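PDB 6OD8: putative aspartyl-tRNA synthetase from Leishmania major, which probably attaches L-aspartate to tRNA(Asp) at the expense of ATP, giving aspartyl-tRNA, AMP and diphosphate for protein synthesis. Local coordinates for residues A[111-116]-A[345-350]; A[259-264]-A[268-273]. One frame throughout, in Å; residues are numbered along the deposited sequence.

From the N terminus the chain first builds the OB-fold domain, where the hairpin turn carrying residues 111-116 lies, and then enters the class II catalytic domain. There, 259-264 and 268-273 form the two arms of a hairpin, so contact 2 closes a loop of only three residues. Much later the chain reaches helix 346-353, whose first turn meets 111-116 and closes contact 1 over 228 intervening residues. Contact 2 is thus nested within contact 1. Their centres are about 41 Å apart, on opposite sides of the chain's centre. Contact 1 joins the two domains, whereas contact 2 shapes a hairpin of the catalytic domain that packs against the second subunit.

Contact 1: residues A[111-116]-A[345-350]; sequences DGSDSV and HTKELK
The carboxylate of Asp114 is the flat group of this contact, and the ammonium of Lys347 stands in front of its two oxygens, tilted out toward one face of the group. Lys347 NZ lies 3.7 Å from Asp114 OD1 in a long salt bridge, with Asp114 OD2 only slightly farther from the same nitrogen, at 3.9 Å. The Asp114 side chain also touches Ser77 and His161. The side chains of Asp114 and Lys347 cross at about a right angle.

Lys347 gets this far because its chain is stretched out almost completely, with CG opposite the backbone N (chi1 -171°) and every later torsion near 180°. Near its end it passes Ser113: Lys347 CE is 3.2 Å from Ser113 OG and 3.8 Å from Ser113 CB, while NZ lies 3.3 Å from the same OG.

Asp111 to Asp114 make a type II' turn, with Gly112 in the second position at positive phi. Backbone bonds in both directions between Asp111 and Asp114 close this tight link between strands 104-111 and 114-121 of the OB fold. On the other side, Lys347 leaves the first turn of helix 346-353, for which His345 is the N-cap. Asp111 also forms a salt bridge with Arg319 of the second subunit, so the same turn faces the dimer partner.

The contact therefore joins the OB-fold domain to the catalytic domain at the surface through one extended lysine. With its ion pair long and little area buried, the attraction is probably modest and partly screened by solvent.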
ATOM      1  N   ASP A 111      11.782   3.065  25.495  1.00 24.94           N
ATOM      2  CA  ASP A 111      10.920   2.425  24.501  1.00 17.26           C
ATOM      3  C   ASP A 111      10.890   3.360  23.297  1.00 20.27           C
ATOM      4  O   ASP A 111      10.197   4.386  23.312  1.00 23.66           O
ATOM      5  CB  ASP A 111       9.527   2.147  25.051  1.00 17.79           C
ATOM      6  CG  ASP A 111       8.693   1.298  24.102  1.00 27.54           C
ATOM      7  OD1 ASP A 111       9.165   0.992  22.985  1.00 24.42           O
ATOM      8  OD2 ASP A 111       7.562   0.945  24.475  1.00 22.56           O
ATOM      9  N   GLY A 112      11.670   3.022  22.277  1.00 26.29           N
ATOM     10  CA  GLY A 112      11.800   3.914  21.128  1.00 23.47           C
ATOM     11  C   GLY A 112      12.349   5.257  21.566  1.00 28.83           C
ATOM     12  O   GLY A 112      13.366   5.336  22.262  1.00 27.29           O
ATOM     13  N   SER A 113      11.634   6.327  21.214  1.00 24.55           N
ATOM     14  CA  SER A 113      12.082   7.688  21.497  1.00 33.52           C
ATOM     15  C   SER A 113      11.837   8.136  22.936  1.00 32.98           C
ATOM     16  O   SER A 113      12.282   9.224  23.308  1.00 31.47           O
ATOM     17  CB  SER A 113      11.401   8.671  20.537  1.00 36.64           C
ATOM     18  OG  SER A 113       9.993   8.541  20.590  1.00 34.75           O
ATOM     19  N   ASP A 114      11.157   7.343  23.757  1.00 25.78           N
ATOM     20  CA  ASP A 114      10.856   7.730  25.132  1.00 23.08           C
ATOM     21  C   ASP A 114      11.815   7.038  26.094  1.00 26.15           C
ATOM     22  O   ASP A 114      12.013   5.822  26.012  1.00 23.61           O
ATOM     23  CB  ASP A 114       9.404   7.383  25.477  1.00 26.18           C
ATOM     24  CG  ASP A 114       8.399   8.222  24.685  1.00 35.47           C
ATOM     25  OD1 ASP A 114       8.275   9.436  24.968  1.00 38.49           O
ATOM     26  OD2 ASP A 114       7.755   7.673  23.765  1.00 32.31           O
ATOM     27  N   SER A 115      12.406   7.810  27.007  1.00 22.80           N
ATOM     28  CA  SER A 115      13.348   7.263  27.975  1.00 24.54           C
ATOM     29  C   SER A 115      13.119   7.912  29.332  1.00 22.56           C
ATOM     30  O   SER A 115      12.616   9.034  29.430  1.00 26.87           O
ATOM     31  CB  SER A 115      14.810   7.465  27.530  1.00 21.83           C
ATOM     32  OG  SER A 115      15.069   8.846  27.326  1.00 26.13           O
ATOM     33  N   VAL A 116      13.483   7.190  30.388  1.00 23.63           N
ATOM     34  CA  VAL A 116      13.284   7.685  31.740  1.00 24.75           C
ATOM     35  C   VAL A 116      14.317   7.044  32.655  1.00 24.15           C
ATOM     36  O   VAL A 116      14.722   5.897  32.462  1.00 23.04           O
ATOM     37  CB  VAL A 116      11.842   7.409  32.225  1.00 24.42           C
ATOM     38  CG1 VAL A 116      11.568   5.895  32.297  1.00 27.43           C
ATOM     39  CG2 VAL A 116      11.570   8.093  33.571  1.00 28.68           C
ATOM     40  N   HIS A 345       5.297  16.688  11.728  1.00 21.34           N
ATOM     41  CA  HIS A 345       5.865  15.627  12.560  1.00 19.14           C
ATOM     42  C   HIS A 345       7.216  16.077  13.108  1.00 18.44           C
ATOM     43  O   HIS A 345       8.278  15.544  12.789  1.00 24.74           O
ATOM     44  CB  HIS A 345       5.939  14.325  11.772  1.00 18.99           C
ATOM     45  CG  HIS A 345       4.592  13.795  11.386  1.00 23.26           C
ATOM     46  ND1 HIS A 345       3.759  13.161  12.278  1.00 22.40           N
ATOM     47  CD2 HIS A 345       3.923  13.823  10.205  1.00 20.47           C
ATOM     48  CE1 HIS A 345       2.637  12.820  11.671  1.00 22.01           C
ATOM     49  NE2 HIS A 345       2.712  13.204  10.410  1.00 22.49           N
ATOM     50  N   THR A 346       7.139  17.087  13.983  1.00 17.04           N
ATOM     51  CA  THR A 346       8.343  17.747  14.475  1.00 22.43           C
ATOM     52  C   THR A 346       9.188  16.813  15.336  1.00 22.75           C
ATOM     53  O   THR A 346      10.423  16.857  15.278  1.00 24.92           O
ATOM     54  CB  THR A 346       7.962  19.014  15.242  1.00 32.34           C
ATOM     55  OG1 THR A 346       7.008  18.688  16.245  1.00 32.63           O
ATOM     56  CG2 THR A 346       7.340  20.054  14.306  1.00 27.03           C
ATOM     57  N   LYS A 347       8.550  15.974  16.154  1.00 25.33           N
ATOM     58  CA  LYS A 347       9.306  15.008  16.949  1.00 23.32           C
ATOM     59  C   LYS A 347      10.234  14.168  16.073  1.00 22.70           C
ATOM     60  O   LYS A 347      11.431  14.034  16.354  1.00 24.33           O
ATOM     61  CB  LYS A 347       8.356  14.079  17.706  1.00 24.09           C
ATOM     62  CG  LYS A 347       9.088  13.196  18.724  1.00 31.99           C
ATOM     63  CD  LYS A 347       8.104  12.366  19.560  1.00 40.39           C
ATOM     64  CE  LYS A 347       8.820  11.507  20.582  1.00 51.34           C
ATOM     65  NZ  LYS A 347       7.869  10.842  21.527  1.00 52.09           N
ATOM     66  N   GLU A 348       9.681  13.578  15.018  1.00 21.24           N
ATOM     67  CA  GLU A 348      10.472  12.714  14.153  1.00 18.91           C
ATOM     68  C   GLU A 348      11.532  13.506  13.397  1.00 18.61           C
ATOM     69  O   GLU A 348      12.679  13.052  13.254  1.00 18.39           O
ATOM     70  CB  GLU A 348       9.550  11.980  13.175  1.00 20.03           C
ATOM     71  CG  GLU A 348       8.745  10.836  13.796  1.00 24.12           C
ATOM     72  CD  GLU A 348       7.445  11.304  14.430  1.00 32.42           C
ATOM     73  OE1 GLU A 348       7.193  12.526  14.489  1.00 28.16           O
ATOM     74  OE2 GLU A 348       6.673  10.439  14.872  1.00 36.44           O
ATOM     75  N   LEU A 349      11.172  14.694  12.907  1.00 19.32           N
ATOM     76  CA  LEU A 349      12.147  15.493  12.171  1.00 21.16           C
ATOM     77  C   LEU A 349      13.325  15.867  13.059  1.00 19.37           C
ATOM     78  O   LEU A 349      14.482  15.851  12.614  1.00 18.66           O
ATOM     79  CB  LEU A 349      11.479  16.750  11.605  1.00 24.07           C
ATOM     80  CG  LEU A 349      10.349  16.530  10.602  1.00 16.05           C
ATOM     81  CD1 LEU A 349       9.509  17.804  10.412  1.00 23.59           C
ATOM     82  CD2 LEU A 349      10.898  16.026   9.253  1.00 18.37           C
ATOM     83  N   LYS A 350      13.056  16.232  14.314  1.00 18.64           N
ATOM     84  CA  LYS A 350      14.156  16.589  15.201  1.00 19.03           C
ATOM     85  C   LYS A 350      15.006  15.374  15.546  1.00 23.07           C
ATOM     86  O   LYS A 350      16.228  15.501  15.723  1.00 21.92           O
ATOM     87  CB  LYS A 350      13.627  17.252  16.483  1.00 24.61           C
TER

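Contact 2: residues A[259-264]-A[268-273]; sequences VFKLEY and FAYLAQ
With chi1 at -176° the Lys261 side chain runs out from its strand, and a bend at chi3 (84°) brings its ammonium over the ring of Phe268. NZ of Lys261 sits 4.7 Å from the centroid of the Phe268 ring and only 11° off the normal, a cation-pi contact over the face. The methylenes of the same lysine run beside Tyr270, pointing the same way, with Lys261 CG 3.6 Å from Tyr270 CE1 and Lys261 CD 3.6 Å from Tyr270 OH.

Leu262 and Ala269 form the antiparallel hydrogen-bonded pair of this beta hairpin. Leu262 N donates to Ala269 O (2.8 Å), and Ala269 N returns a bond to Leu262 O (2.9 Å). Beyond them Leu271 N binds Phe260 O at 3.1 Å, and a water bridges Phe260 N and Leu271 O. On the face of the sheet that carries Leu262 and Ala269, Tyr264 CB packs on the methyl of Ala269. Leu262 CD2 also meets Leu271 CG, at 4.0 Å.

Strand 261-264 bonds through the backbone of Lys261 and Glu263 to the second subunit, where Leu262 meets its counterpart and Lys261 NZ has a weak, long ion pair with Glu263 of that subunit. The Phe260 ring lies nearly parallel to that of Tyr264 of the second subunit, and Tyr264 OH binds Thr309 of the second subunit.

The hairpin thus sets a buried apolar side, with Phe260, Leu262 and Leu271 directed to strand 289-297 and the dimer interface, against a more exposed one carrying Lys261 and Tyr270, where the ammonium is probably stabilised in part by the Phe268 ring.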
ATOM      1  N   VAL A 259      15.554  -7.051 -15.683  1.00 63.24           N
ATOM      2  CA  VAL A 259      15.821  -8.376 -16.232  1.00 62.67           C
ATOM      3  C   VAL A 259      16.300  -9.334 -15.124  1.00 51.84           C
ATOM      4  O   VAL A 259      17.303 -10.037 -15.266  1.00 52.83           O
ATOM      5  CB  VAL A 259      16.827  -8.284 -17.422  1.00 66.18           C
ATOM      6  CG1 VAL A 259      18.195  -7.736 -16.975  1.00 68.08           C
ATOM      7  CG2 VAL A 259      16.938  -9.625 -18.178  1.00 63.85           C
ATOM      8  N   PHE A 260      15.576  -9.341 -14.002  1.00 39.85           N
ATOM      9  CA  PHE A 260      15.676 -10.429 -13.034  1.00 31.35           C
ATOM     10  C   PHE A 260      14.899 -11.620 -13.576  1.00 25.83           C
ATOM     11  O   PHE A 260      13.686 -11.527 -13.759  1.00 30.34           O
ATOM     12  CB  PHE A 260      15.108 -10.018 -11.673  1.00 25.63           C
ATOM     13  CG  PHE A 260      16.052  -9.181 -10.841  1.00 24.51           C
ATOM     14  CD1 PHE A 260      17.319  -9.650 -10.527  1.00 29.77           C
ATOM     15  CD2 PHE A 260      15.666  -7.942 -10.367  1.00 29.21           C
ATOM     16  CE1 PHE A 260      18.195  -8.881  -9.764  1.00 35.46           C
ATOM     17  CE2 PHE A 260      16.529  -7.162  -9.601  1.00 26.14           C
ATOM     18  CZ  PHE A 260      17.793  -7.632  -9.293  1.00 31.65           C
ATOM     19  N   LYS A 261      15.585 -12.721 -13.846  1.00 24.50           N
ATOM     20  CA  LYS A 261      14.977 -13.913 -14.416  1.00 24.50           C
ATOM     21  C   LYS A 261      14.734 -14.950 -13.325  1.00 22.94           C
ATOM     22  O   LYS A 261      15.647 -15.282 -12.562  1.00 23.05           O
ATOM     23  CB  LYS A 261      15.877 -14.502 -15.499  1.00 19.46           C
ATOM     24  CG  LYS A 261      15.270 -15.695 -16.210  1.00 25.20           C
ATOM     25  CD  LYS A 261      15.974 -15.980 -17.521  1.00 34.60           C
ATOM     26  CE  LYS A 261      17.194 -16.815 -17.318  1.00 40.94           C
ATOM     27  NZ  LYS A 261      17.608 -17.440 -18.613  1.00 52.47           N
ATOM     28  N   LEU A 262      13.531 -15.503 -13.283  1.00 21.29           N
ATOM     29  CA  LEU A 262      13.212 -16.480 -12.254  1.00 25.90           C
ATOM     30  C   LEU A 262      12.703 -17.758 -12.896  1.00 24.14           C
ATOM     31  O   LEU A 262      12.151 -17.736 -14.001  1.00 22.66           O
ATOM     32  CB  LEU A 262      12.189 -15.926 -11.268  1.00 25.79           C
ATOM     33  CG  LEU A 262      10.861 -15.487 -11.852  1.00 27.12           C
ATOM     34  CD1 LEU A 262       9.701 -16.082 -11.021  1.00 23.59           C
ATOM     35  CD2 LEU A 262      10.790 -13.963 -11.879  1.00 30.76           C
ATOM     36  N   GLU A 263      12.948 -18.884 -12.219  1.00 21.21           N
ATOM     37  CA  GLU A 263      12.373 -20.149 -12.651  1.00 21.77           C
ATOM     38  C   GLU A 263      10.897 -20.164 -12.284  1.00 20.77           C
ATOM     39  O   GLU A 263      10.539 -19.945 -11.123  1.00 27.10           O
ATOM     40  CB  GLU A 263      13.091 -21.339 -11.998  1.00 32.66           C
ATOM     41  CG  GLU A 263      14.544 -21.489 -12.381  1.00 38.51           C
ATOM     42  CD  GLU A 263      15.261 -22.582 -11.595  1.00 48.02           C
ATOM     43  OE1 GLU A 263      16.466 -22.784 -11.847  1.00 53.96           O
ATOM     44  OE2 GLU A 263      14.633 -23.232 -10.727  1.00 48.10           O
ATOM     45  N   TYR A 264      10.037 -20.430 -13.268  1.00 22.68           N
ATOM     46  CA  TYR A 264       8.587 -20.342 -13.074  1.00 21.69           C
ATOM     47  C   TYR A 264       8.012 -21.660 -13.560  1.00 21.76           C
ATOM     48  O   TYR A 264       7.600 -21.773 -14.713  1.00 24.99           O
ATOM     49  CB  TYR A 264       7.978 -19.150 -13.805  1.00 20.24           C
ATOM     50  CG  TYR A 264       6.547 -18.844 -13.361  1.00 21.21           C
ATOM     51  CD1 TYR A 264       6.295 -18.129 -12.191  1.00 20.54           C
ATOM     52  CD2 TYR A 264       5.448 -19.310 -14.097  1.00 21.25           C
ATOM     53  CE1 TYR A 264       4.985 -17.873 -11.779  1.00 21.14           C
ATOM     54  CE2 TYR A 264       4.144 -19.040 -13.699  1.00 18.11           C
ATOM     55  CZ  TYR A 264       3.922 -18.322 -12.541  1.00 19.43           C
ATOM     56  OH  TYR A 264       2.633 -18.044 -12.162  1.00 20.95           O
ATOM     57  N   PHE A 268      10.497 -19.910 -17.681  1.00 25.71           N
ATOM     58  CA  PHE A 268      11.077 -18.782 -16.970  1.00 26.17           C
ATOM     59  C   PHE A 268      10.138 -17.591 -16.996  1.00 25.03           C
ATOM     60  O   PHE A 268       9.285 -17.469 -17.876  1.00 24.28           O
ATOM     61  CB  PHE A 268      12.424 -18.400 -17.563  1.00 21.32           C
ATOM     62  CG  PHE A 268      13.447 -19.474 -17.401  1.00 38.47           C
ATOM     63  CD1 PHE A 268      14.227 -19.531 -16.257  1.00 35.48           C
ATOM     64  CD2 PHE A 268      13.594 -20.459 -18.365  1.00 45.87           C
ATOM     65  CE1 PHE A 268      15.167 -20.538 -16.090  1.00 38.71           C
ATOM     66  CE2 PHE A 268      14.524 -21.470 -18.205  1.00 43.96           C
ATOM     67  CZ  PHE A 268      15.312 -21.506 -17.062  1.00 42.12           C
ATOM     68  N   ALA A 269      10.295 -16.726 -15.997  1.00 18.97           N
ATOM     69  CA  ALA A 269       9.578 -15.474 -15.940  1.00 22.90           C
ATOM     70  C   ALA A 269      10.547 -14.408 -15.439  1.00 17.58           C
ATOM     71  O   ALA A 269      11.737 -14.671 -15.237  1.00 20.17           O
ATOM     72  CB  ALA A 269       8.326 -15.575 -15.057  1.00 17.46           C
ATOM     73  N   TYR A 270      10.035 -13.203 -15.255  1.00 16.79           N
ATOM     74  CA  TYR A 270      10.859 -12.033 -14.981  1.00 16.38           C
ATOM     75  C   TYR A 270      10.149 -11.155 -13.967  1.00 18.60           C
ATOM     76  O   TYR A 270       8.942 -11.274 -13.763  1.00 18.74           O
ATOM     77  CB  TYR A 270      11.150 -11.253 -16.289  1.00 16.67           C
ATOM     78  CG  TYR A 270      11.832 -12.138 -17.271  1.00 19.40           C
ATOM     79  CD1 TYR A 270      13.217 -12.208 -17.317  1.00 18.83           C
ATOM     80  CD2 TYR A 270      11.098 -12.929 -18.152  1.00 20.72           C
ATOM     81  CE1 TYR A 270      13.853 -13.075 -18.209  1.00 23.04           C
ATOM     82  CE2 TYR A 270      11.712 -13.787 -19.031  1.00 27.09           C
ATOM     83  CZ  TYR A 270      13.088 -13.856 -19.062  1.00 33.03           C
ATOM     84  OH  TYR A 270      13.701 -14.711 -19.947  1.00 35.12           O
ATOM     85  N   LEU A 271      10.914 -10.286 -13.309  1.00 15.06           N
ATOM     86  CA  LEU A 271      10.337  -9.330 -12.379  1.00 15.12           C
ATOM     87  C   LEU A 271      10.153  -7.985 -13.066  1.00 20.81           C
ATOM     88  O   LEU A 271      11.048  -7.499 -13.774  1.00 18.82           O
ATOM     89  CB  LEU A 271      11.208  -9.162 -11.127  1.00 17.50           C
ATOM     90  CG  LEU A 271      11.306 -10.346 -10.177  1.00 18.65           C
ATOM     91  CD1 LEU A 271      12.258  -9.994  -9.009  1.00 18.43           C
ATOM     92  CD2 LEU A 271       9.921 -10.706  -9.645  1.00 21.77           C
ATOM     93  N   ALA A 272       8.983  -7.394 -12.846  1.00 16.94           N
ATOM     94  CA  ALA A 272       8.634  -6.123 -13.454  1.00 19.37           C
ATOM     95  C   ALA A 272       9.430  -4.990 -12.822  1.00 19.09           C
ATOM     96  O   ALA A 272       9.578  -4.908 -11.599  1.00 17.87           O
ATOM     97  CB  ALA A 272       7.133  -5.859 -13.294  1.00 19.47           C
ATOM     98  N   GLN A 273       9.943  -4.106 -13.667  1.00 16.51           N
ATOM     99  CA  GLN A 273      10.703  -2.981 -13.151  1.00 12.91           C
ATOM    100  C   GLN A 273       9.785  -1.965 -12.518  1.00 15.76           C
ATOM    101  O   GLN A 273      10.199  -1.228 -11.614  1.00 21.64           O
ATOM    102  CB  GLN A 273      11.521  -2.324 -14.286  1.00 16.25           C
TER
HETATM  103  O   HOH W   1      13.611  -7.073 -12.810  1.00 35.47           O